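Local coordinates for protein putative thiosugar synthase (Amycolatopsis orientalis, PDB 4N6F) that probably builds 2-thiosugars, binding a phosphosugar in a TIM barrel and taking sulphur from sulphur-carrier proteins, at residues E12-I17 and A211-V216. Residues are numbered along the deposited sequence; the frame is centred on the assembly and turned at random.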
loop_
_atom_site.group_PDB
_atom_site.type_symbol
_atom_site.label_atom_id
_atom_site.label_comp_id
_atom_site.label_asym_id
_atom_site.label_seq_id
_atom_site.Cartn_x
_atom_site.Cartn_y
_atom_site.Cartn_z
ATOM N N GLU A 12 -1.393 -5.147 -18.341
ATOM C CA GLU A 12 -1.475 -6.537 -18.775
ATOM C C GLU A 12 -2.773 -7.117 -18.218
ATOM O O GLU A 12 -3.120 -6.845 -17.073
ATOM C CB GLU A 12 -0.290 -7.359 -18.235
ATOM C CG GLU A 12 0.798 -7.678 -19.254
ATOM C CD GLU A 12 0.344 -8.685 -20.300
ATOM O OE1 GLU A 12 -0.084 -9.798 -19.915
ATOM O OE2 GLU A 12 0.422 -8.366 -21.510
ATOM N N PRO A 13 -3.505 -7.901 -19.017
ATOM C CA PRO A 13 -4.592 -8.641 -18.380
ATOM C C PRO A 13 -4.013 -9.755 -17.505
ATOM O O PRO A 13 -3.062 -10.411 -17.907
ATOM C CB PRO A 13 -5.394 -9.211 -19.561
ATOM C CG PRO A 13 -4.698 -8.772 -20.813
ATOM C CD PRO A 13 -3.344 -8.252 -20.436
ATOM N N TRP A 14 -4.564 -9.933 -16.307
ATOM C CA TRP A 14 -4.142 -11.002 -15.400
ATOM C C TRP A 14 -5.020 -12.238 -15.586
ATOM O O TRP A 14 -4.728 -13.295 -15.040
ATOM C CB TRP A 14 -4.168 -10.539 -13.931
ATOM C CG TRP A 14 -5.481 -9.927 -13.480
ATOM C CD1 TRP A 14 -5.860 -8.622 -13.600
ATOM C CD2 TRP A 14 -6.573 -10.604 -12.858
ATOM N NE1 TRP A 14 -7.125 -8.446 -13.103
ATOM C CE2 TRP A 14 -7.586 -9.645 -12.634
ATOM C CE3 TRP A 14 -6.798 -11.928 -12.465
ATOM C CZ2 TRP A 14 -8.798 -9.964 -12.028
ATOM C CZ3 TRP A 14 -8.005 -12.248 -11.860
ATOM C CH2 TRP A 14 -8.990 -11.268 -11.648
ATOM N N LEU A 15 -6.101 -12.089 -16.342
ATOM C CA LEU A 15 -7.006 -13.180 -16.634
ATOM C C LEU A 15 -7.709 -12.889 -17.947
ATOM O O LEU A 15 -8.050 -11.733 -18.249
ATOM C CB LEU A 15 -8.045 -13.335 -15.518
ATOM C CG LEU A 15 -9.080 -14.455 -15.663
ATOM C CD1 LEU A 15 -8.410 -15.822 -15.670
ATOM C CD2 LEU A 15 -10.102 -14.362 -14.539
ATOM N N LYS A 16 -7.917 -13.938 -18.730
ATOM C CA LYS A 16 -8.667 -13.821 -19.968
ATOM C C LYS A 16 -9.599 -15.019 -20.097
ATOM O O LYS A 16 -9.175 -16.146 -19.908
ATOM C CB LYS A 16 -7.720 -13.752 -21.170
ATOM C CG LYS A 16 -8.439 -13.344 -22.444
ATOM C CD LYS A 16 -7.485 -13.127 -23.609
ATOM C CE LYS A 16 -8.219 -12.431 -24.743
ATOM N NZ LYS A 16 -8.045 -13.159 -26.009
ATOM N N ILE A 17 -10.871 -14.787 -20.393
ATOM C CA ILE A 17 -11.820 -15.895 -20.571
ATOM C C ILE A 17 -12.534 -15.655 -21.869
ATOM O O ILE A 17 -13.256 -14.670 -22.000
ATOM C CB ILE A 17 -12.834 -16.005 -19.417
ATOM C CG1 ILE A 17 -12.101 -16.218 -18.100
ATOM C CG2 ILE A 17 -13.815 -17.147 -19.677
ATOM C CD1 ILE A 17 -12.944 -16.020 -16.866
ATOM N N ALA A 211 -0.807 -11.905 -5.285
ATOM C CA ALA A 211 -2.210 -11.886 -5.731
ATOM C C ALA A 211 -2.304 -11.120 -7.055
ATOM O O ALA A 211 -1.554 -10.167 -7.281
ATOM C CB ALA A 211 -3.117 -11.258 -4.691
ATOM N N SER A 212 -3.192 -11.569 -7.933
ATOM C CA SER A 212 -3.426 -10.885 -9.206
ATOM C C SER A 212 -4.424 -9.755 -9.020
ATOM O O SER A 212 -4.471 -8.823 -9.829
ATOM C CB SER A 212 -3.965 -11.860 -10.253
ATOM O OG SER A 212 -2.998 -12.841 -10.558
ATOM N N ALA A 213 -5.243 -9.856 -7.972
ATOM C CA ALA A 213 -6.253 -8.847 -7.695
ATOM C C ALA A 213 -6.808 -9.007 -6.286
ATOM O O ALA A 213 -6.510 -9.987 -5.571
ATOM C CB ALA A 213 -7.388 -8.940 -8.716
ATOM N N THR A 214 -7.626 -8.032 -5.910
ATOM C CA THR A 214 -8.299 -8.008 -4.630
ATOM C C THR A 214 -9.770 -7.689 -4.851
ATOM O O THR A 214 -10.104 -6.846 -5.681
ATOM C CB THR A 214 -7.688 -6.921 -3.733
ATOM O OG1 THR A 214 -6.281 -7.151 -3.624
ATOM C CG2 THR A 214 -8.290 -6.954 -2.346
ATOM N N LEU A 215 -10.646 -8.363 -4.115
ATOM C CA LEU A 215 -12.066 -8.052 -4.161
ATOM C C LEU A 215 -12.414 -7.355 -2.867
ATOM O O LEU A 215 -12.136 -7.869 -1.784
ATOM C CB LEU A 215 -12.924 -9.296 -4.354
ATOM C CG LEU A 215 -14.404 -8.994 -4.638
ATOM C CD1 LEU A 215 -15.023 -10.048 -5.554
ATOM C CD2 LEU A 215 -15.230 -8.863 -3.369
ATOM N N VAL A 216 -12.990 -6.190 -2.989
ATOM C CA VAL A 216 -13.393 -5.399 -1.867
ATOM C C VAL A 216 -14.875 -5.100 -1.907
ATOM O O VAL A 216 -15.454 -5.036 -2.942
ATOM C CB VAL A 216 -12.592 -4.111 -1.752
ATOM C CG1 VAL A 216 -11.127 -4.427 -1.664
ATOM C CG2 VAL A 216 -12.852 -3.187 -2.903
#
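W14 reaches S212 and A213 because, with chi1 at 53°, the indole is tucked over its own backbone, CG flanked by N and C, while a chi2 of -87° turns it so that a flat face, not an edge, is presented to 211-216. In S212 it is CB that meets the ring, 3.6 Å from W14 CE3. A213 has only a methyl to offer, and this comes down over the benzene part of the indole: its CB lies 4.1 Å from the centroid of the W14 six-membered ring, 24° from the ring normal, a CH-pi contact. The nearest ring carbon is W14 CZ2, at 3.7 Å from A213 CB. Over the same face, nearer the pyrrole part, hangs the carbonyl O of S212, 3.9 Å from W14 CG; it accepts a hydrogen bond from R25 NH1. L15 CB, 3.5 Å above the W14 ring plane and displaced toward the rim, lies on the opposite face. The rotation of the indole is further fixed by W14 NE1, which donates to S24 O. On the backbone side, W14 and L15 both face F22 in a classic beta bulge at the start of the hairpin 15-17/20-22. The example illustrates how a single aromatic residue can join a hairpin to a barrel: A213 begins strand 213-216 and S212 immediately precedes it, whereas V216 at the far end touches the bound fructose 6-phosphate, and W14 packs against the sugar-remote end of this TIM barrel of the ThiG family.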